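CIR protein (Plasmodium chabaudi chabaudi, PDB 6ZYV) is a member of the variant PIR family of malaria parasites, probably displayed on infected red blood cells, and its precise function remains unknown. Local coordinates at residues I153-M167 against D184-L196. The protein carries 5 engineered substitutions. Residues are numbered along the deposited sequence; the frame is centred on the assembly and turned at random.
Sequences IIPKFYDIFKSLCNM and DAQNFVDEYQKFL
With CG anti to the backbone N in both Phe188 (chi1 174°) and Phe195 (chi1 160°), the two rings reach from helix 181-198 towards helix 154-174 and take Ile160 between them. The two branches of Ile160 divide the work: CG2 lies 3.7 Å from CE1 of Phe188 and also meets CD1 of Tyr192, whereas CD1, at the end of the other branch, rests 3.9 Å from CB of Phe195 and against CG of Glu191, whose chain slides past in the opposite direction. Phe188 answers as a knob among Ile160, Ser163, Leu164 and Met167. Its edge faces the backbone, CE1 being 3.4 Å from Ile160 O in the plane of the ring. Met167, bent at its last torsion, brings CE within 3.6 Å of Phe188 CG, and SD, obliquely placed to the same ring, makes a Met-aromatic contact while it passes Asp184. At the other end, Phe195 pushes its edge against CB of Lys156, and its CZ sits 3.9 Å from CB of Phe157. The hydrogen bond between the segments lies on the more exposed flank: Ser163 OG donates to the syn lone pair of Glu191 OE1 over 2.9 Å, tethering the carboxylate beside the apolar seam. Leu215 and Tyr219 of helix 213-226 cover Ile160 and Phe188, respectively. The axes of 154-167 and 184-196 come within 10.4 Å, their directions 175° apart, and the two successive helices form an antiparallel helical hairpin with knobs-into-holes packing, part of the all-helical PIR ectodomain.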
loop_
_atom_site.group_PDB
_atom_site.type_symbol
_atom_site.label_atom_id
_atom_site.label_comp_id
_atom_site.label_asym_id
_atom_site.label_seq_id
_atom_site.Cartn_x
_atom_site.Cartn_y
_atom_site.Cartn_z
ATOM N N ILE A 153 7.544 -2.698 13.544
ATOM C CA ILE A 153 6.773 -1.474 13.395
ATOM C C ILE A 153 5.836 -1.465 12.190
ATOM O O ILE A 153 4.977 -0.592 12.135
ATOM C CB ILE A 153 7.639 -0.177 13.410
ATOM C CG1 ILE A 153 8.887 -0.268 12.533
ATOM C CG2 ILE A 153 8.078 0.207 14.810
ATOM C CD1 ILE A 153 8.796 0.447 11.301
ATOM N N ILE A 154 6.002 -2.367 11.216
ATOM C CA ILE A 154 5.174 -2.332 9.996
ATOM C C ILE A 154 3.634 -2.263 10.280
ATOM O O ILE A 154 3.003 -1.376 9.697
ATOM C CB ILE A 154 5.553 -3.445 8.977
ATOM C CG1 ILE A 154 6.908 -3.107 8.309
ATOM C CG2 ILE A 154 4.469 -3.631 7.899
ATOM C CD1 ILE A 154 6.945 -1.729 7.584
ATOM N N PRO A 155 3.006 -3.090 11.153
ATOM C CA PRO A 155 1.549 -2.935 11.393
ATOM C C PRO A 155 1.126 -1.547 11.899
ATOM O O PRO A 155 0.151 -1.006 11.414
ATOM C CB PRO A 155 1.240 -4.032 12.413
ATOM C CG PRO A 155 2.297 -5.046 12.202
ATOM C CD PRO A 155 3.538 -4.239 11.915
ATOM N N LYS A 156 1.878 -0.954 12.826
ATOM C CA LYS A 156 1.590 0.390 13.342
ATOM C C LYS A 156 1.913 1.473 12.303
ATOM O O LYS A 156 1.200 2.467 12.211
ATOM C CB LYS A 156 2.335 0.645 14.665
ATOM C CG LYS A 156 1.784 -0.209 15.789
ATOM C CD LYS A 156 2.624 -0.148 17.084
ATOM C CE LYS A 156 2.280 -1.285 18.038
ATOM N NZ LYS A 156 3.045 -1.233 19.330
ATOM N N PHE A 157 2.948 1.264 11.490
ATOM C CA PHE A 157 3.310 2.199 10.428
ATOM C C PHE A 157 2.178 2.250 9.391
ATOM O O PHE A 157 1.835 3.327 8.884
ATOM C CB PHE A 157 4.657 1.766 9.792
ATOM C CG PHE A 157 5.121 2.589 8.622
ATOM C CD1 PHE A 157 5.931 3.701 8.805
ATOM C CD2 PHE A 157 4.743 2.263 7.335
ATOM C CE1 PHE A 157 6.370 4.450 7.717
ATOM C CE2 PHE A 157 5.176 3.021 6.252
ATOM C CZ PHE A 157 5.971 4.117 6.452
ATOM N N TYR A 158 1.588 1.089 9.089
ATOM C CA TYR A 158 0.464 0.967 8.158
ATOM C C TYR A 158 -0.760 1.735 8.660
ATOM O O TYR A 158 -1.460 2.335 7.864
ATOM C CB TYR A 158 0.098 -0.522 7.935
ATOM C CG TYR A 158 -0.893 -0.690 6.806
ATOM C CD1 TYR A 158 -0.484 -0.618 5.483
ATOM C CD2 TYR A 158 -2.251 -0.802 7.058
ATOM C CE1 TYR A 158 -1.393 -0.727 4.430
ATOM C CE2 TYR A 158 -3.176 -0.881 6.009
ATOM C CZ TYR A 158 -2.740 -0.858 4.692
ATOM O OH TYR A 158 -3.635 -0.940 3.642
ATOM N N ASP A 159 -1.015 1.737 9.973
ATOM C CA ASP A 159 -2.105 2.527 10.559
ATOM C C ASP A 159 -1.892 4.035 10.310
ATOM O O ASP A 159 -2.850 4.745 10.023
ATOM C CB ASP A 159 -2.242 2.242 12.055
ATOM C CG ASP A 159 -2.930 0.910 12.322
ATOM O OD1 ASP A 159 -3.773 0.493 11.492
ATOM O OD2 ASP A 159 -2.622 0.273 13.360
ATOM N N ILE A 160 -0.641 4.512 10.377
ATOM C CA ILE A 160 -0.317 5.904 10.059
ATOM C C ILE A 160 -0.601 6.167 8.562
ATOM O O ILE A 160 -1.195 7.183 8.215
ATOM C CB ILE A 160 1.151 6.220 10.423
ATOM C CG1 ILE A 160 1.432 5.909 11.918
ATOM C CG2 ILE A 160 1.505 7.662 10.066
ATOM C CD1 ILE A 160 0.602 6.717 12.886
ATOM N N PHE A 161 -0.199 5.234 7.691
ATOM C CA PHE A 161 -0.444 5.330 6.258
ATOM C C PHE A 161 -1.955 5.400 5.963
ATOM O O PHE A 161 -2.398 6.146 5.089
ATOM C CB PHE A 161 0.194 4.119 5.548
ATOM C CG PHE A 161 -0.123 4.029 4.082
ATOM C CD1 PHE A 161 0.323 4.992 3.204
ATOM C CD2 PHE A 161 -0.888 2.995 3.587
ATOM C CE1 PHE A 161 0.036 4.910 1.854
ATOM C CE2 PHE A 161 -1.169 2.914 2.229
ATOM C CZ PHE A 161 -0.709 3.874 1.374
ATOM N N LYS A 162 -2.736 4.610 6.707
ATOM C CA LYS A 162 -4.191 4.572 6.603
ATOM C C LYS A 162 -4.788 5.933 6.980
ATOM O O LYS A 162 -5.685 6.403 6.293
ATOM C CB LYS A 162 -4.759 3.480 7.520
ATOM C CG LYS A 162 -5.115 2.189 6.796
ATOM C CD LYS A 162 -6.276 1.426 7.470
ATOM C CE LYS A 162 -5.971 0.969 8.886
ATOM N NZ LYS A 162 -6.974 -0.030 9.381
ATOM N N SER A 163 -4.273 6.574 8.042
ATOM C CA SER A 163 -4.705 7.908 8.469
ATOM C C SER A 163 -4.401 8.946 7.392
ATOM O O SER A 163 -5.201 9.859 7.177
ATOM C CB SER A 163 -4.025 8.309 9.767
ATOM O OG SER A 163 -4.553 7.549 10.837
ATOM N N LEU A 164 -3.259 8.799 6.701
ATOM C CA LEU A 164 -2.907 9.681 5.602
ATOM C C LEU A 164 -3.898 9.460 4.444
ATOM O O LEU A 164 -4.389 10.434 3.870
ATOM C CB LEU A 164 -1.471 9.391 5.149
ATOM C CG LEU A 164 -0.960 10.186 3.961
ATOM C CD1 LEU A 164 -1.029 11.711 4.256
ATOM C CD2 LEU A 164 0.480 9.769 3.646
ATOM N N CYS A 165 -4.233 8.189 4.139
ATOM C CA CYS A 165 -5.200 7.829 3.096
ATOM C C CYS A 165 -6.595 8.383 3.387
ATOM O O CYS A 165 -7.289 8.771 2.458
ATOM C CB CYS A 165 -5.223 6.320 2.851
ATOM S SG CYS A 165 -3.872 5.725 1.802
ATOM N N ASN A 166 -6.987 8.483 4.663
ATOM C CA ASN A 166 -8.285 9.056 5.024
ATOM C C ASN A 166 -8.345 10.537 4.642
ATOM O O ASN A 166 -9.379 10.994 4.155
ATOM C CB ASN A 166 -8.599 8.859 6.507
ATOM C CG ASN A 166 -8.821 7.407 6.871
ATOM O OD1 ASN A 166 -9.291 6.595 6.060
ATOM N ND2 ASN A 166 -8.490 7.039 8.108
ATOM N N MET A 167 -7.221 11.275 4.801
ATOM C CA MET A 167 -7.186 12.681 4.404
ATOM C C MET A 167 -7.277 12.808 2.873
ATOM O O MET A 167 -7.979 13.680 2.374
ATOM C CB MET A 167 -5.939 13.382 4.961
ATOM C CG MET A 167 -5.927 13.451 6.472
ATOM S SD MET A 167 -4.573 14.496 7.055
ATOM C CE MET A 167 -3.205 13.455 6.648
ATOM N N ASP A 184 -7.098 18.065 10.392
ATOM C CA ASP A 184 -6.711 16.676 10.158
ATOM C C ASP A 184 -5.201 16.488 10.035
ATOM O O ASP A 184 -4.683 15.487 10.525
ATOM C CB ASP A 184 -7.441 16.081 8.949
ATOM C CG ASP A 184 -8.939 15.907 9.144
ATOM O OD1 ASP A 184 -9.421 16.094 10.294
ATOM O OD2 ASP A 184 -9.635 15.593 8.144
ATOM N N ALA A 185 -4.500 17.439 9.392
ATOM C CA ALA A 185 -3.058 17.393 9.240
ATOM C C ALA A 185 -2.378 17.523 10.605
ATOM O O ALA A 185 -1.410 16.811 10.865
ATOM C CB ALA A 185 -2.591 18.496 8.302
ATOM N N GLN A 186 -2.916 18.375 11.498
ATOM C CA GLN A 186 -2.386 18.537 12.855
ATOM C C GLN A 186 -2.585 17.268 13.678
ATOM O O GLN A 186 -1.666 16.860 14.380
ATOM C CB GLN A 186 -2.984 19.762 13.570
ATOM C CG GLN A 186 -2.203 20.157 14.860
ATOM C CD GLN A 186 -0.819 20.788 14.671
ATOM O OE1 GLN A 186 -0.670 21.894 14.122
ATOM N NE2 GLN A 186 0.234 20.098 15.122
ATOM N N ASN A 187 -3.751 16.612 13.552
ATOM C CA ASN A 187 -3.985 15.337 14.232
ATOM C C ASN A 187 -3.050 14.254 13.663
ATOM O O ASN A 187 -2.545 13.426 14.413
ATOM C CB ASN A 187 -5.436 14.894 14.085
ATOM C CG ASN A 187 -6.403 15.703 14.919
ATOM O OD1 ASN A 187 -6.025 16.352 15.887
ATOM N ND2 ASN A 187 -7.670 15.677 14.574
ATOM N N PHE A 188 -2.828 14.258 12.347
ATOM C CA PHE A 188 -1.949 13.314 11.676
ATOM C C PHE A 188 -0.488 13.435 12.167
ATOM O O PHE A 188 0.117 12.421 12.503
ATOM C CB PHE A 188 -2.045 13.493 10.152
ATOM C CG PHE A 188 -1.046 12.640 9.396
ATOM C CD1 PHE A 188 -1.261 11.275 9.220
ATOM C CD2 PHE A 188 0.137 13.187 8.921
ATOM C CE1 PHE A 188 -0.311 10.484 8.575
ATOM C CE2 PHE A 188 1.084 12.397 8.298
ATOM C CZ PHE A 188 0.845 11.057 8.099
ATOM N N VAL A 189 0.073 14.656 12.213
ATOM C CA VAL A 189 1.443 14.850 12.664
ATOM C C VAL A 189 1.594 14.472 14.153
ATOM O O VAL A 189 2.616 13.886 14.530
ATOM C CB VAL A 189 2.045 16.243 12.318
ATOM C CG1 VAL A 189 1.980 16.519 10.828
ATOM C CG2 VAL A 189 1.465 17.375 13.135
ATOM N N ASP A 190 0.562 14.731 14.979
ATOM C CA ASP A 190 0.601 14.343 16.395
ATOM C C ASP A 190 0.550 12.810 16.521
ATOM O O ASP A 190 1.261 12.242 17.331
ATOM C CB ASP A 190 -0.577 14.965 17.165
ATOM C CG ASP A 190 -0.468 16.469 17.394
ATOM O OD1 ASP A 190 0.610 17.041 17.119
ATOM O OD2 ASP A 190 -1.461 17.073 17.848
ATOM N N GLU A 191 -0.278 12.152 15.708
ATOM C CA GLU A 191 -0.416 10.699 15.690
ATOM C C GLU A 191 0.903 10.043 15.232
ATOM O O GLU A 191 1.326 9.038 15.794
ATOM C CB GLU A 191 -1.564 10.298 14.754
ATOM C CG GLU A 191 -1.874 8.814 14.785
ATOM C CD GLU A 191 -2.836 8.314 13.715
ATOM O OE1 GLU A 191 -3.289 9.140 12.889
ATOM O OE2 GLU A 191 -3.131 7.094 13.697
ATOM N N TYR A 192 1.557 10.641 14.239
ATOM C CA TYR A 192 2.828 10.154 13.743
ATOM C C TYR A 192 3.962 10.381 14.793
ATOM O O TYR A 192 4.780 9.481 15.016
ATOM C CB TYR A 192 3.149 10.826 12.415
ATOM C CG TYR A 192 4.499 10.416 11.887
ATOM C CD1 TYR A 192 4.764 9.094 11.550
ATOM C CD2 TYR A 192 5.529 11.339 11.769
ATOM C CE1 TYR A 192 6.012 8.706 11.091
ATOM C CE2 TYR A 192 6.773 10.969 11.284
ATOM C CZ TYR A 192 7.012 9.648 10.944
ATOM O OH TYR A 192 8.270 9.270 10.543
ATOM N N GLN A 193 3.968 11.542 15.476
ATOM C CA GLN A 193 4.948 11.826 16.526
ATOM C C GLN A 193 4.804 10.799 17.659
ATOM O O GLN A 193 5.802 10.293 18.147
ATOM C CB GLN A 193 4.760 13.251 17.086
ATOM C CG GLN A 193 5.768 13.631 18.183
ATOM C CD GLN A 193 7.178 13.702 17.650
ATOM O OE1 GLN A 193 7.572 14.675 17.003
ATOM N NE2 GLN A 193 7.978 12.667 17.901
ATOM N N LYS A 194 3.560 10.438 18.012
ATOM C CA LYS A 194 3.269 9.434 19.020
ATOM C C LYS A 194 3.752 8.056 18.548
ATOM O O LYS A 194 4.269 7.293 19.356
ATOM C CB LYS A 194 1.779 9.413 19.371
ATOM C CG LYS A 194 1.451 8.479 20.524
ATOM C CD LYS A 194 0.060 8.737 21.121
ATOM C CE LYS A 194 -0.286 7.761 22.228
ATOM N NZ LYS A 194 -0.628 6.425 21.682
ATOM N N PHE A 195 3.621 7.747 17.257
ATOM C CA PHE A 195 4.106 6.487 16.697
ATOM C C PHE A 195 5.656 6.381 16.865
ATOM O O PHE A 195 6.162 5.324 17.228
ATOM C CB PHE A 195 3.672 6.359 15.221
ATOM C CG PHE A 195 4.476 5.383 14.394
ATOM C CD1 PHE A 195 4.243 4.017 14.481
ATOM C CD2 PHE A 195 5.493 5.830 13.568
ATOM C CE1 PHE A 195 5.016 3.128 13.764
ATOM C CE2 PHE A 195 6.275 4.939 12.853
ATOM C CZ PHE A 195 6.033 3.598 12.948
ATOM N N LEU A 196 6.388 7.471 16.598
ATOM C CA LEU A 196 7.843 7.495 16.723
ATOM C C LEU A 196 8.263 7.305 18.175
ATOM O O LEU A 196 9.189 6.535 18.455
ATOM C CB LEU A 196 8.424 8.809 16.167
ATOM C CG LEU A 196 8.202 9.079 14.671
ATOM C CD1 LEU A 196 8.755 10.464 14.255
ATOM C CD2 LEU A 196 8.814 7.974 13.824
#